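Local coordinates for protein putative transcriptional regulator MarR (Geobacillus stearothermophilus, PDB 2RDP) that probably binds DNA as a dimeric MarR-family transcriptional regulator, using a winged helix-turn-helix domain in each subunit, at residues Pro39-Leu51 against Asp75-Ala87. Residues are numbered along the deposited sequence; the frame is centred on the assembly and turned at random.
With NA (sodium ion), chain B.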
ATOM      1  N   PRO A  39     -17.819  -9.917   1.817  1.00 57.03           N
ATOM      2  CA  PRO A  39     -18.762  -8.857   1.471  1.00 57.42           C
ATOM      3  C   PRO A  39     -18.363  -7.453   1.955  1.00 57.73           C
ATOM      4  O   PRO A  39     -19.230  -6.618   2.134  1.00 59.06           O
ATOM      5  CB  PRO A  39     -20.084  -9.342   2.112  1.00 57.32           C
ATOM      6  CG  PRO A  39     -19.637 -10.125   3.307  1.00 56.62           C
ATOM      7  CD  PRO A  39     -18.287 -10.718   2.975  1.00 56.82           C
ATOM      8  N   ILE A  40     -17.077  -7.181   2.147  1.00 57.74           N
ATOM      9  CA  ILE A  40     -16.633  -5.819   2.468  1.00 57.24           C
ATOM     10  C   ILE A  40     -15.706  -5.287   1.389  1.00 57.24           C
ATOM     11  O   ILE A  40     -15.207  -6.060   0.548  1.00 57.44           O
ATOM     12  CB  ILE A  40     -15.932  -5.747   3.834  1.00 57.77           C
ATOM     13  CG1 ILE A  40     -14.734  -6.708   3.878  1.00 56.62           C
ATOM     14  CG2 ILE A  40     -16.958  -6.033   4.962  1.00 57.24           C
ATOM     15  CD1 ILE A  40     -13.864  -6.563   5.091  1.00 56.01           C
ATOM     16  N   THR A  41     -15.501  -3.979   1.396  1.00 56.80           N
ATOM     17  CA  THR A  41     -14.615  -3.335   0.448  1.00 57.04           C
ATOM     18  C   THR A  41     -13.281  -3.034   1.147  1.00 57.61           C
ATOM     19  O   THR A  41     -13.186  -3.159   2.380  1.00 58.11           O
ATOM     20  CB  THR A  41     -15.262  -2.047  -0.147  1.00 56.86           C
ATOM     21  OG1 THR A  41     -15.334  -1.023   0.852  1.00 58.11           O
ATOM     22  CG2 THR A  41     -16.658  -2.354  -0.648  1.00 56.04           C
ATOM     23  N   PRO A  42     -12.231  -2.648   0.381  1.00 57.59           N
ATOM     24  CA  PRO A  42     -10.962  -2.307   1.030  1.00 57.40           C
ATOM     25  C   PRO A  42     -11.000  -1.236   2.135  1.00 56.61           C
ATOM     26  O   PRO A  42     -10.364  -1.445   3.164  1.00 57.48           O
ATOM     27  CB  PRO A  42     -10.072  -1.870  -0.134  1.00 57.37           C
ATOM     28  CG  PRO A  42     -10.632  -2.534  -1.285  1.00 58.31           C
ATOM     29  CD  PRO A  42     -12.119  -2.572  -1.085  1.00 57.37           C
ATOM     30  N   PRO A  43     -11.704  -0.095   1.934  1.00 56.06           N
ATOM     31  CA  PRO A  43     -11.746   0.873   3.062  1.00 54.94           C
ATOM     32  C   PRO A  43     -12.577   0.387   4.279  1.00 55.17           C
ATOM     33  O   PRO A  43     -12.298   0.815   5.419  1.00 55.89           O
ATOM     34  CB  PRO A  43     -12.349   2.134   2.444  1.00 54.77           C
ATOM     35  CG  PRO A  43     -12.444   1.874   0.990  1.00 55.86           C
ATOM     36  CD  PRO A  43     -12.453   0.401   0.767  1.00 55.13           C
ATOM     37  N   GLN A  44     -13.549  -0.505   4.053  1.00 53.74           N
ATOM     38  CA  GLN A  44     -14.253  -1.131   5.149  1.00 54.14           C
ATOM     39  C   GLN A  44     -13.327  -2.092   5.907  1.00 54.67           C
ATOM     40  O   GLN A  44     -13.299  -2.078   7.141  1.00 54.64           O
ATOM     41  CB  GLN A  44     -15.537  -1.818   4.682  1.00 53.83           C
ATOM     42  CG  GLN A  44     -16.571  -0.849   4.131  1.00 54.75           C
ATOM     43  CD  GLN A  44     -17.723  -1.570   3.409  1.00 58.97           C
ATOM     44  OE1 GLN A  44     -17.666  -2.763   3.150  1.00 59.03           O
ATOM     45  NE2 GLN A  44     -18.772  -0.831   3.095  1.00 59.49           N
ATOM     46  N   PHE A  45     -12.541  -2.897   5.184  1.00 55.51           N
ATOM     47  CA  PHE A  45     -11.451  -3.640   5.825  1.00 55.62           C
ATOM     48  C   PHE A  45     -10.588  -2.747   6.756  1.00 55.65           C
ATOM     49  O   PHE A  45     -10.463  -3.031   7.957  1.00 55.87           O
ATOM     50  CB  PHE A  45     -10.601  -4.426   4.809  1.00 55.60           C
ATOM     51  CG  PHE A  45      -9.401  -5.078   5.429  1.00 55.70           C
ATOM     52  CD1 PHE A  45      -9.528  -6.259   6.147  1.00 55.15           C
ATOM     53  CD2 PHE A  45      -8.151  -4.467   5.351  1.00 58.30           C
ATOM     54  CE1 PHE A  45      -8.430  -6.840   6.772  1.00 53.98           C
ATOM     55  CE2 PHE A  45      -7.022  -5.063   5.959  1.00 58.65           C
ATOM     56  CZ  PHE A  45      -7.186  -6.266   6.666  1.00 54.90           C
ATOM     57  N   VAL A  46     -10.041  -1.650   6.228  1.00 55.76           N
ATOM     58  CA  VAL A  46      -9.211  -0.754   7.043  1.00 55.43           C
ATOM     59  C   VAL A  46      -9.963  -0.246   8.285  1.00 55.40           C
ATOM     60  O   VAL A  46      -9.438  -0.295   9.406  1.00 55.27           O
ATOM     61  CB  VAL A  46      -8.668   0.420   6.205  1.00 55.97           C
ATOM     62  CG1 VAL A  46      -7.877   1.395   7.060  1.00 55.91           C
ATOM     63  CG2 VAL A  46      -7.780  -0.109   5.033  1.00 57.73           C
ATOM     64  N   ALA A  47     -11.199   0.242   8.077  1.00 54.47           N
ATOM     65  CA  ALA A  47     -12.015   0.760   9.158  1.00 53.22           C
ATOM     66  C   ALA A  47     -12.227  -0.300  10.248  1.00 53.47           C
ATOM     67  O   ALA A  47     -11.991  -0.029  11.436  1.00 53.67           O
ATOM     68  CB  ALA A  47     -13.353   1.275   8.616  1.00 52.16           C
ATOM     69  N   LEU A  48     -12.676  -1.489   9.839  1.00 54.26           N
ATOM     70  CA  LEU A  48     -12.945  -2.615  10.739  1.00 55.78           C
ATOM     71  C   LEU A  48     -11.718  -3.099  11.512  1.00 56.98           C
ATOM     72  O   LEU A  48     -11.794  -3.357  12.712  1.00 58.11           O
ATOM     73  CB  LEU A  48     -13.579  -3.775   9.973  1.00 55.58           C
ATOM     74  CG  LEU A  48     -14.990  -3.576   9.390  1.00 56.06           C
ATOM     75  CD1 LEU A  48     -15.343  -4.709   8.455  1.00 54.35           C
ATOM     76  CD2 LEU A  48     -16.021  -3.443  10.473  1.00 51.63           C
ATOM     77  N   GLN A  49     -10.601  -3.247  10.819  1.00 58.14           N
ATOM     78  CA  GLN A  49      -9.341  -3.582  11.451  1.00 59.96           C
ATOM     79  C   GLN A  49      -8.915  -2.539  12.519  1.00 59.09           C
ATOM     80  O   GLN A  49      -8.383  -2.914  13.542  1.00 58.96           O
ATOM     81  CB  GLN A  49      -8.285  -3.791  10.356  1.00 61.76           C
ATOM     82  CG  GLN A  49      -6.817  -3.643  10.805  1.00 69.31           C
ATOM     83  CD  GLN A  49      -6.158  -2.282  10.462  1.00 74.61           C
ATOM     84  OE1 GLN A  49      -6.425  -1.694   9.405  1.00 76.05           O
ATOM     85  NE2 GLN A  49      -5.266  -1.803  11.365  1.00 74.92           N
ATOM     86  N   TRP A  50      -9.161  -1.243  12.290  1.00 58.20           N
ATOM     87  CA  TRP A  50      -8.869  -0.207  13.299  1.00 57.21           C
ATOM     88  C   TRP A  50      -9.733  -0.384  14.545  1.00 57.35           C
ATOM     89  O   TRP A  50      -9.255  -0.244  15.659  1.00 57.91           O
ATOM     90  CB  TRP A  50      -9.045   1.225  12.740  1.00 56.45           C
ATOM     91  CG  TRP A  50      -7.871   1.729  11.984  1.00 54.57           C
ATOM     92  CD1 TRP A  50      -7.835   2.110  10.666  1.00 54.65           C
ATOM     93  CD2 TRP A  50      -6.539   1.881  12.476  1.00 55.05           C
ATOM     94  NE1 TRP A  50      -6.573   2.492  10.311  1.00 51.60           N
ATOM     95  CE2 TRP A  50      -5.749   2.360  11.400  1.00 55.01           C
ATOM     96  CE3 TRP A  50      -5.926   1.655  13.727  1.00 54.88           C
ATOM     97  CZ2 TRP A  50      -4.367   2.615  11.533  1.00 55.92           C
ATOM     98  CZ3 TRP A  50      -4.558   1.922  13.863  1.00 56.04           C
ATOM     99  CH2 TRP A  50      -3.797   2.407  12.771  1.00 55.84           C
ATOM    100  N   LEU A  51     -11.007  -0.689  14.352  1.00 57.45           N
ATOM    101  CA  LEU A  51     -11.915  -0.940  15.458  1.00 58.12           C
ATOM    102  C   LEU A  51     -11.555  -2.214  16.228  1.00 59.26           C
ATOM    103  O   LEU A  51     -11.658  -2.255  17.456  1.00 59.08           O
ATOM    104  CB  LEU A  51     -13.352  -1.030  14.941  1.00 58.07           C
ATOM    105  CG  LEU A  51     -13.977   0.274  14.430  1.00 56.61           C
ATOM    106  CD1 LEU A  51     -15.232  -0.039  13.653  1.00 54.49           C
ATOM    107  CD2 LEU A  51     -14.253   1.219  15.577  1.00 55.11           C
ATOM    108  N   ASP A  75     -19.650   8.746   5.658  1.00 52.23           N
ATOM    109  CA  ASP A  75     -20.299   7.944   4.606  1.00 53.99           C
ATOM    110  C   ASP A  75     -19.916   6.472   4.712  1.00 54.44           C
ATOM    111  O   ASP A  75     -20.740   5.594   4.512  1.00 56.30           O
ATOM    112  CB  ASP A  75     -19.934   8.451   3.212  1.00 53.96           C
ATOM    113  CG  ASP A  75     -20.497   9.873   2.908  1.00 56.65           C
ATOM    114  OD1 ASP A  75     -21.383  10.384   3.644  1.00 56.27           O
ATOM    115  OD2 ASP A  75     -20.035  10.480   1.904  1.00 58.29           O
ATOM    116  N   LEU A  76     -18.658   6.202   5.022  1.00 55.00           N
ATOM    117  CA  LEU A  76     -18.163   4.836   5.189  1.00 54.05           C
ATOM    118  C   LEU A  76     -18.807   4.146   6.401  1.00 53.48           C
ATOM    119  O   LEU A  76     -19.325   3.027   6.297  1.00 52.91           O
ATOM    120  CB  LEU A  76     -16.641   4.868   5.302  1.00 53.83           C
ATOM    121  CG  LEU A  76     -15.884   3.545   5.467  1.00 55.47           C
ATOM    122  CD1 LEU A  76     -15.911   2.748   4.191  1.00 54.66           C
ATOM    123  CD2 LEU A  76     -14.457   3.905   5.805  1.00 56.97           C
ATOM    124  N   VAL A  77     -18.770   4.830   7.543  1.00 53.20           N
ATOM    125  CA  VAL A  77     -19.409   4.362   8.749  1.00 52.40           C
ATOM    126  C   VAL A  77     -20.909   4.139   8.489  1.00 53.70           C
ATOM    127  O   VAL A  77     -21.424   3.076   8.793  1.00 53.47           O
ATOM    128  CB  VAL A  77     -19.122   5.300   9.932  1.00 52.27           C
ATOM    129  CG1 VAL A  77     -19.984   4.939  11.175  1.00 48.14           C
ATOM    130  CG2 VAL A  77     -17.639   5.234  10.271  1.00 50.41           C
ATOM    131  N   ASP A  78     -21.582   5.112   7.879  1.00 54.90           N
ATOM    132  CA  ASP A  78     -22.984   4.954   7.467  1.00 56.47           C
ATOM    133  C   ASP A  78     -23.245   3.656   6.674  1.00 57.29           C
ATOM    134  O   ASP A  78     -24.192   2.954   7.012  1.00 56.63           O
ATOM    135  CB  ASP A  78     -23.483   6.167   6.658  1.00 56.36           C
ATOM    136  CG  ASP A  78     -23.633   7.450   7.502  1.00 58.09           C
ATOM    137  OD1 ASP A  78     -23.504   7.376   8.747  1.00 56.66           O
ATOM    138  OD2 ASP A  78     -23.874   8.546   6.897  1.00 58.71           O
ATOM    139  N   ARG A  79     -22.433   3.351   5.638  1.00 58.39           N
ATOM    140  CA  ARG A  79     -22.583   2.085   4.862  1.00 60.02           C
ATOM    141  C   ARG A  79     -22.445   0.871   5.776  1.00 59.83           C
ATOM    142  O   ARG A  79     -23.277  -0.035   5.729  1.00 60.81           O
ATOM    143  CB  ARG A  79     -21.544   1.933   3.722  1.00 60.97           C
ATOM    144  CG  ARG A  79     -22.029   2.173   2.272  1.00 64.22           C
ATOM    145  CD  ARG A  79     -22.503   0.907   1.518  1.00 68.72           C
ATOM    146  NE  ARG A  79     -23.759   1.172   0.777  1.00 73.68           N
ATOM    147  CZ  ARG A  79     -24.945   0.548   0.960  1.00 75.30           C
ATOM    148  NH1 ARG A  79     -26.006   0.907   0.233  1.00 73.02           N
ATOM    149  NH2 ARG A  79     -25.084  -0.446   1.845  1.00 74.88           N
HETATM  150  N   MSE A  80     -21.405   0.856   6.610  1.00 59.19           N
HETATM  151  CA  MSE A  80     -21.149  -0.294   7.462  1.00 58.85           C
HETATM  152  C   MSE A  80     -22.200  -0.487   8.515  1.00 58.32           C
HETATM  153  O   MSE A  80     -22.534  -1.611   8.858  1.00 58.41           O
HETATM  154  CB  MSE A  80     -19.796  -0.183   8.113  1.00 58.42           C
HETATM  155  CG  MSE A  80     -18.674  -0.223   7.113  1.00 61.86           C
HETATM  156 SE   MSE A  80     -16.944  -0.069   7.989  0.80 67.40          SE
HETATM  157  CE  MSE A  80     -16.983   1.753   8.636  1.00 65.08           C
ATOM    158  N   GLU A  81     -22.718   0.609   9.045  1.00 58.60           N
ATOM    159  CA  GLU A  81     -23.806   0.543  10.007  1.00 58.99           C
ATOM    160  C   GLU A  81     -25.095  -0.035   9.354  1.00 58.52           C
ATOM    161  O   GLU A  81     -25.764  -0.891   9.920  1.00 58.23           O
ATOM    162  CB  GLU A  81     -24.046   1.924  10.631  1.00 59.10           C
ATOM    163  CG  GLU A  81     -25.151   1.899  11.682  1.00 63.44           C
ATOM    164  CD  GLU A  81     -25.437   3.240  12.354  1.00 68.95           C
ATOM    165  OE1 GLU A  81     -25.416   4.297  11.662  1.00 69.63           O
ATOM    166  OE2 GLU A  81     -25.726   3.208  13.584  1.00 71.18           O
ATOM    167  N   ARG A  82     -25.405   0.438   8.151  1.00 58.29           N
ATOM    168  CA  ARG A  82     -26.533  -0.024   7.355  1.00 58.05           C
ATOM    169  C   ARG A  82     -26.444  -1.532   7.124  1.00 57.66           C
ATOM    170  O   ARG A  82     -27.463  -2.204   7.204  1.00 56.67           O
ATOM    171  CB  ARG A  82     -26.555   0.724   6.017  1.00 58.33           C
ATOM    172  CG  ARG A  82     -27.913   1.261   5.540  1.00 61.20           C
ATOM    173  CD  ARG A  82     -27.785   2.639   4.796  1.00 65.09           C
ATOM    174  NE  ARG A  82     -26.720   2.696   3.767  1.00 70.03           N
ATOM    175  CZ  ARG A  82     -25.894   3.746   3.566  1.00 71.87           C
ATOM    176  NH1 ARG A  82     -25.976   4.840   4.329  1.00 73.27           N
ATOM    177  NH2 ARG A  82     -24.967   3.710   2.612  1.00 70.80           N
ATOM    178  N   ASN A  83     -25.230  -2.048   6.853  1.00 57.39           N
ATOM    179  CA  ASN A  83     -24.992  -3.487   6.619  1.00 57.23           C
ATOM    180  C   ASN A  83     -24.725  -4.298   7.883  1.00 56.71           C
ATOM    181  O   ASN A  83     -24.285  -5.447   7.782  1.00 57.33           O
ATOM    182  CB  ASN A  83     -23.792  -3.731   5.682  1.00 57.80           C
ATOM    183  CG  ASN A  83     -23.888  -2.969   4.358  1.00 60.11           C
ATOM    184  OD1 ASN A  83     -24.964  -2.523   3.955  1.00 61.96           O
ATOM    185  ND2 ASN A  83     -22.734  -2.809   3.673  1.00 61.43           N
ATOM    186  N   GLY A  84     -24.934  -3.697   9.055  1.00 55.57           N
ATOM    187  CA  GLY A  84     -24.800  -4.391  10.337  1.00 53.99           C
ATOM    188  C   GLY A  84     -23.403  -4.828  10.755  1.00 53.64           C
ATOM    189  O   GLY A  84     -23.255  -5.740  11.573  1.00 53.54           O
ATOM    190  N   LEU A  85     -22.373  -4.177  10.216  1.00 53.09           N
ATOM    191  CA  LEU A  85     -20.978  -4.459  10.588  1.00 52.48           C
ATOM    192  C   LEU A  85     -20.543  -3.692  11.823  1.00 51.95           C
ATOM    193  O   LEU A  85     -19.669  -4.137  12.536  1.00 51.86           O
ATOM    194  CB  LEU A  85     -20.028  -4.064   9.449  1.00 52.83           C
ATOM    195  CG  LEU A  85     -20.275  -4.673   8.076  1.00 53.57           C
ATOM    196  CD1 LEU A  85     -19.448  -3.944   7.002  1.00 53.73           C
ATOM    197  CD2 LEU A  85     -19.994  -6.175   8.124  1.00 53.02           C
ATOM    198  N   VAL A  86     -21.145  -2.524  12.054  1.00 51.67           N
ATOM    199  CA  VAL A  86     -20.813  -1.655  13.201  1.00 50.77           C
ATOM    200  C   VAL A  86     -22.091  -1.014  13.724  1.00 50.71           C
ATOM    201  O   VAL A  86     -23.083  -0.929  13.004  1.00 50.80           O
ATOM    202  CB  VAL A  86     -19.765  -0.489  12.828  1.00 50.86           C
ATOM    203  CG1 VAL A  86     -18.528  -1.041  12.102  1.00 50.69           C
ATOM    204  CG2 VAL A  86     -20.402   0.618  12.012  1.00 49.38           C
ATOM    205  N   ALA A  87     -22.061  -0.560  14.971  1.00 50.52           N
ATOM    206  CA  ALA A  87     -23.143   0.243  15.535  1.00 51.81           C
ATOM    207  C   ALA A  87     -22.552   1.545  16.053  1.00 52.69           C
ATOM    208  O   ALA A  87     -21.356   1.622  16.340  1.00 52.91           O
ATOM    209  CB  ALA A  87     -23.850  -0.508  16.672  1.00 50.64           C
TER
HETATM  210 NA    NA B 148     -15.350  -7.728  -1.582  1.00 35.28          NA
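The aliphatic part of Q44 and the side chains of A47, L48 and L51 meet L76, M80, L85 and V86 in a buried contact within the winged helix-turn-helix domain, where helix 42-51 packs against helix 75-82 and the turn leading into strand 86-87. Helices 42-51 and 75-82 run nearly at right angles (85°), their axes 10.6 Å apart at closest approach, and no hydrogen bond joins the two segments. M80, a selenomethionine, lies at the centre: its chain, bent at the last torsion, brings CE to 3.7 Å from A47 CB, while its CG passes Q44 CG, also at 3.7 Å, the two chains running past one another head to tail. L76 straddles the same ridge, CD1 against Q44 CG and CD2 near A47 CB. In Q44, chi1 of -65° sets CG beside the backbone N, and the chain runs out straight to place OE1 3.0 Å from the backbone N of T41, the N-cap residue, whose N-H it accepts from 46° out of the carbonyl plane. With Q44 shortened to an alanine, L76 and M80 would probably lose the methylenes they pack on, and the T41 N-H this acceptor. A Schellman motif, with G84 at C-prime and L85 N bonded to M80 O, ends helix 75-82 and directs L85 and V86 back onto the first: L85 CD1 reaches I40 CG2 at 3.8 Å, and V86 CG1 touches both L48 CD2 and L51 CD1, each at 3.8 Å. I40 O also binds the sodium ion, with L35 O and Y38 O. L48 and I40 continue onto helix 104-124, L51 and V86 onto I100 of strand 98-102, and L76 onto M66 of helix 59-66.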